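PDB 2WTB: peroxisomal fatty acid beta-oxidation multifunctional protein MFP2 from Arabidopsis thaliana, which catalyses successive steps of peroxisomal fatty acid beta-oxidation during seed germination, combining enoyl-CoA hydratase and 3-hydroxyacyl-CoA dehydrogenase activities in one chain. Local coordinates for residues A[125-130]-A[212-217]; A[685-690]-A[696-701]. All coordinates share one frame; numbering follows the deposited sequence.

Contact 1 (A[125-130]-A[212-217]); sequences HARISA and VSSVSK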
# COMPACT_ATOMS: atom_id res chain seq x y z
N HIS A 125 5.54 16.96 29.24
CA HIS A 125 6.62 17.92 29.46
C HIS A 125 8.02 17.36 29.23
O HIS A 125 9.00 18.11 29.17
CB HIS A 125 6.47 18.54 30.85
CG HIS A 125 5.15 19.21 31.05
ND1 HIS A 125 4.15 18.67 31.84
CD2 HIS A 125 4.65 20.36 30.55
CE1 HIS A 125 3.10 19.47 31.83
NE2 HIS A 125 3.38 20.51 31.05
N ALA A 126 8.10 16.04 29.11
CA ALA A 126 9.35 15.36 28.78
C ALA A 126 9.05 13.98 28.20
O ALA A 126 7.94 13.47 28.38
CB ALA A 126 10.23 15.24 30.02
N ARG A 127 10.01 13.39 27.51
CA ARG A 127 9.78 12.09 26.88
C ARG A 127 10.91 11.08 27.08
O ARG A 127 12.06 11.32 26.71
CB ARG A 127 9.50 12.28 25.38
CG ARG A 127 8.14 12.88 25.10
CD ARG A 127 8.20 13.88 23.97
NE ARG A 127 7.38 15.04 24.31
CZ ARG A 127 7.87 16.19 24.76
NH1 ARG A 127 9.18 16.35 24.91
NH2 ARG A 127 7.05 17.19 25.05
N ILE A 128 10.56 9.95 27.68
CA ILE A 128 11.48 8.83 27.81
C ILE A 128 11.06 7.73 26.85
O ILE A 128 9.88 7.42 26.75
CB ILE A 128 11.49 8.27 29.25
CG1 ILE A 128 11.64 9.40 30.26
CG2 ILE A 128 12.60 7.24 29.41
CD1 ILE A 128 12.78 10.35 29.94
N SER A 129 12.02 7.14 26.15
CA SER A 129 11.70 6.14 25.14
C SER A 129 12.65 4.95 25.15
O SER A 129 13.81 5.07 25.55
CB SER A 129 11.69 6.78 23.75
OG SER A 129 11.24 5.86 22.77
N ALA A 130 12.14 3.80 24.72
CA ALA A 130 12.95 2.60 24.57
C ALA A 130 13.69 2.65 23.24
O ALA A 130 13.21 3.27 22.29
CB ALA A 130 12.07 1.36 24.66
N VAL A 212 9.30 22.44 30.62
CA VAL A 212 9.05 22.99 29.29
C VAL A 212 7.68 22.64 28.71
O VAL A 212 7.25 21.49 28.75
CB VAL A 212 10.12 22.52 28.29
CG1 VAL A 212 9.84 23.07 26.90
CG2 VAL A 212 11.50 22.94 28.77
N SER A 213 6.99 23.65 28.18
CA SER A 213 5.78 23.44 27.39
C SER A 213 6.12 23.48 25.90
O SER A 213 6.55 24.51 25.39
CB SER A 213 4.71 24.48 27.71
OG SER A 213 4.01 24.15 28.90
N SER A 214 5.91 22.36 25.22
CA SER A 214 6.27 22.23 23.81
C SER A 214 5.52 23.21 22.92
O SER A 214 6.07 23.71 21.93
CB SER A 214 6.00 20.80 23.34
OG SER A 214 6.44 19.85 24.30
N VAL A 215 4.26 23.49 23.26
CA VAL A 215 3.40 24.27 22.39
C VAL A 215 3.81 25.74 22.31
O VAL A 215 3.57 26.41 21.30
CB VAL A 215 1.92 24.17 22.81
CG1 VAL A 215 1.56 25.28 23.79
CG2 VAL A 215 1.01 24.22 21.59
N SER A 216 4.43 26.24 23.37
CA SER A 216 4.89 27.63 23.39
C SER A 216 6.41 27.75 23.31
O SER A 216 7.00 28.67 23.85
CB SER A 216 4.36 28.35 24.64
OG SER A 216 4.51 27.56 25.80
N LYS A 217 7.03 26.79 22.61
CA LYS A 217 8.47 26.76 22.44
C LYS A 217 8.85 27.29 21.06
O LYS A 217 8.33 26.82 20.05
CB LYS A 217 8.98 25.33 22.62
CG LYS A 217 10.48 25.15 22.52
CD LYS A 217 10.84 23.66 22.47
CE LYS A 217 12.34 23.43 22.56
NZ LYS A 217 12.87 23.84 23.88
O HOH W 1 8.13 20.06 26.50
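H125 and R127, in the segment that carries strand 126-129 of the crotonase-fold sheet, meet V212, S213 and S214 of the loop between helices 193-205 and 224-241. With CG anti to the carbonyl carbon (chi1 -58°), the H125 imidazole turns its CD2 edge to the loop, and the carbonyl O of V212 lies in the ring plane, 3.4 Å from H125 CD2. Beyond the same edge S213 OG stands at 4.2 Å from H125 CD2. Both ring nitrogens have partners outside the loop: NE2 is hydrogen-bonded to E99 O and ND1 to the backbone N of S105, a pairing consistent with the proton on NE2. These two bonds would hold the ring's rotation, with W211 packing edge-to-face.

R127 CG lies beside the backbone N (chi1 -72°), and the chain then bends at chi2 and chi3, carrying the guanidinium back toward the loop. Its NE bonds to A121 O and its NH2 to M122 O, gripping carbonyls near the C-terminal end of helix 116-123. S214 OG also bonds to M122 O, and it approaches the guanidinium obliquely, 2.8 Å from R127 NH2. One backbone carbonyl is thus shared by the arginine and the serine, while L157 of helix 150-158 touches both side chains. The R127 side chain lies about 10 Å from that of E119, the predicted nucleophile on the same helix 116-123 whose A121 and M122 carbonyls it bonds.

A water in the plane of the guanidinium lies between strand and loop: its oxygen is hydrogen-bonded to V212 O and S214 OG, each at 2.8 Å, and makes a weak approach to H125 O at 3.4 Å.

Contact 2 (A[685-690]-A[696-701]); sequences SRLDEW and EFFKPC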
# COMPACT_ATOMS: atom_id res chain seq x y z
N SER A 685 -25.08 4.08 -19.25
CA SER A 685 -25.63 4.90 -20.32
C SER A 685 -24.55 5.34 -21.31
O SER A 685 -24.78 5.36 -22.52
CB SER A 685 -26.33 6.13 -19.73
OG SER A 685 -26.77 7.00 -20.76
N ARG A 686 -23.38 5.69 -20.79
CA ARG A 686 -22.28 6.16 -21.62
C ARG A 686 -21.62 5.02 -22.38
O ARG A 686 -21.18 5.19 -23.52
CB ARG A 686 -21.25 6.90 -20.76
CG ARG A 686 -20.18 7.63 -21.54
CD ARG A 686 -20.60 9.05 -21.91
NE ARG A 686 -21.78 9.07 -22.78
CZ ARG A 686 -23.01 9.32 -22.35
NH1 ARG A 686 -23.23 9.58 -21.07
NH2 ARG A 686 -24.03 9.32 -23.20
N LEU A 687 -21.55 3.85 -21.74
CA LEU A 687 -20.88 2.69 -22.32
C LEU A 687 -21.74 2.05 -23.40
O LEU A 687 -21.23 1.32 -24.26
CB LEU A 687 -20.54 1.68 -21.22
CG LEU A 687 -19.29 0.81 -21.38
CD1 LEU A 687 -18.18 1.55 -22.10
CD2 LEU A 687 -18.81 0.34 -20.01
N ASP A 688 -23.04 2.31 -23.36
CA ASP A 688 -23.96 1.79 -24.37
C ASP A 688 -23.93 2.67 -25.62
O ASP A 688 -23.98 2.17 -26.74
CB ASP A 688 -25.38 1.70 -23.82
CG ASP A 688 -26.34 1.03 -24.78
OD1 ASP A 688 -25.86 0.42 -25.76
OD2 ASP A 688 -27.56 1.11 -24.56
N GLU A 689 -23.87 3.98 -25.41
CA GLU A 689 -23.79 4.93 -26.51
C GLU A 689 -22.60 4.59 -27.41
O GLU A 689 -22.67 4.76 -28.63
CB GLU A 689 -23.67 6.36 -26.00
CG GLU A 689 -24.91 6.87 -25.27
N TRP A 690 -21.52 4.12 -26.80
CA TRP A 690 -20.32 3.76 -27.55
C TRP A 690 -20.48 2.40 -28.23
O TRP A 690 -20.02 2.20 -29.35
CB TRP A 690 -19.09 3.76 -26.65
CG TRP A 690 -18.81 5.09 -26.03
CD1 TRP A 690 -19.10 6.32 -26.55
CD2 TRP A 690 -18.16 5.34 -24.78
NE1 TRP A 690 -18.68 7.31 -25.70
CE2 TRP A 690 -18.10 6.73 -24.60
CE3 TRP A 690 -17.62 4.51 -23.79
CZ2 TRP A 690 -17.52 7.32 -23.48
CZ3 TRP A 690 -17.05 5.10 -22.67
CH2 TRP A 690 -17.00 6.49 -22.53
N GLU A 696 -19.12 -3.94 -30.29
CA GLU A 696 -19.38 -4.70 -29.08
C GLU A 696 -18.27 -4.62 -28.06
O GLU A 696 -18.43 -5.07 -26.92
N PHE A 697 -17.13 -4.05 -28.46
CA PHE A 697 -16.01 -3.86 -27.55
C PHE A 697 -16.43 -3.04 -26.34
O PHE A 697 -16.01 -3.29 -25.22
CB PHE A 697 -14.85 -3.18 -28.28
CG PHE A 697 -13.70 -2.80 -27.38
CD1 PHE A 697 -12.64 -3.66 -27.18
CD2 PHE A 697 -13.68 -1.56 -26.75
CE1 PHE A 697 -11.59 -3.31 -26.35
CE2 PHE A 697 -12.63 -1.21 -25.92
CZ PHE A 697 -11.58 -2.08 -25.73
N PHE A 698 -17.29 -2.05 -26.59
CA PHE A 698 -17.75 -1.15 -25.54
C PHE A 698 -19.05 -1.63 -24.90
O PHE A 698 -19.54 -1.01 -23.96
CB PHE A 698 -17.93 0.26 -26.09
CG PHE A 698 -16.66 0.88 -26.61
CD1 PHE A 698 -16.40 0.93 -27.97
CD2 PHE A 698 -15.73 1.41 -25.73
CE1 PHE A 698 -15.24 1.50 -28.45
CE2 PHE A 698 -14.56 1.98 -26.20
CZ PHE A 698 -14.32 2.03 -27.56
N LYS A 699 -19.61 -2.72 -25.42
CA LYS A 699 -20.88 -3.22 -24.92
C LYS A 699 -20.81 -3.58 -23.44
O LYS A 699 -19.91 -4.29 -23.01
CB LYS A 699 -21.35 -4.44 -25.73
CG LYS A 699 -22.68 -5.01 -25.27
CD LYS A 699 -23.16 -6.12 -26.19
N PRO A 700 -21.78 -3.08 -22.66
CA PRO A 700 -21.87 -3.37 -21.22
C PRO A 700 -22.16 -4.84 -20.97
O PRO A 700 -22.99 -5.43 -21.67
CB PRO A 700 -23.08 -2.53 -20.78
CG PRO A 700 -23.25 -1.49 -21.83
CD PRO A 700 -22.82 -2.14 -23.10
N CYS A 701 -21.48 -5.43 -20.00
CA CYS A 701 -21.73 -6.83 -19.65
C CYS A 701 -22.99 -6.94 -18.81
O CYS A 701 -23.36 -6.00 -18.09
CB CYS A 701 -20.53 -7.42 -18.91
SG CYS A 701 -20.31 -6.82 -17.22
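A helix-loop-helix turn in the all-helical C-terminal part of the protein brings L687, D688 and W690 of helix 680-694 against F698 and P700 of the loop leading to helix 702-710. The loop doubles back along the helix that precedes it, and the contact is made by apolar packing. F698 is central. Its CG lies anti to the carbonyl carbon (chi1 -62°), which turns the phenyl group to the helix and sets its CB 3.7 Å from W690 CB. The two rings form a T-shaped pair: the indole edge is directed at the phenyl face, with the five-membered ring centroid of W690 5.8 Å from the ring centroid of F698 and the planes at 69°. W690 CE3 comes within 4.1 Å of F698 CD2. The opposite face of F698 is covered by F697, whose CD2 stands 3.5 Å above the ring centre, so the phenyl group is sandwiched between two aromatic edges. F511 of helix 498-514 also touches it.

L687 CD1 sits at the edge of the F698 ring, 4.2 Å from F698 CB. Farther along the loop, the P700 ring lies against the helix, its CG 4.2 Å from L687 CB and 4.1 Å from D688 N. An alanine in place of the F698 phenylalanine would probably leave the W690 edge without its facing ring and open a gap beside F697 and F511, leaving the indole freer to turn.

N637 of helix 624-644 is hydrogen-bonded to K699 O through ND2 and to C701 N through OD1. C701 is the N-cap of helix 702-710, so this is a helix-loop-helix connection whose loop folds back on the first helix and ends at the N-cap of the next.

Contact 1 closes before contact 2 opens along the chain, and the two lie on opposite sides of its centre, with their own centres 61 Å apart and nearest atoms about 51 Å apart. They share no helix, strand or sheet. The 125-130/212-217 pair belongs to the N-terminal enoyl-CoA hydratase/isomerase section and ties its six-stranded sheet to a loop between helices. The 685-690/696-701 pair joins only helix and loop, later in the chain than the strands of the NAD-binding sheet, in the C-terminal region, which carries the dehydrogenase activity. Each is therefore a local tie within its own end of this multifunctional enzyme, and neither links the two activities directly.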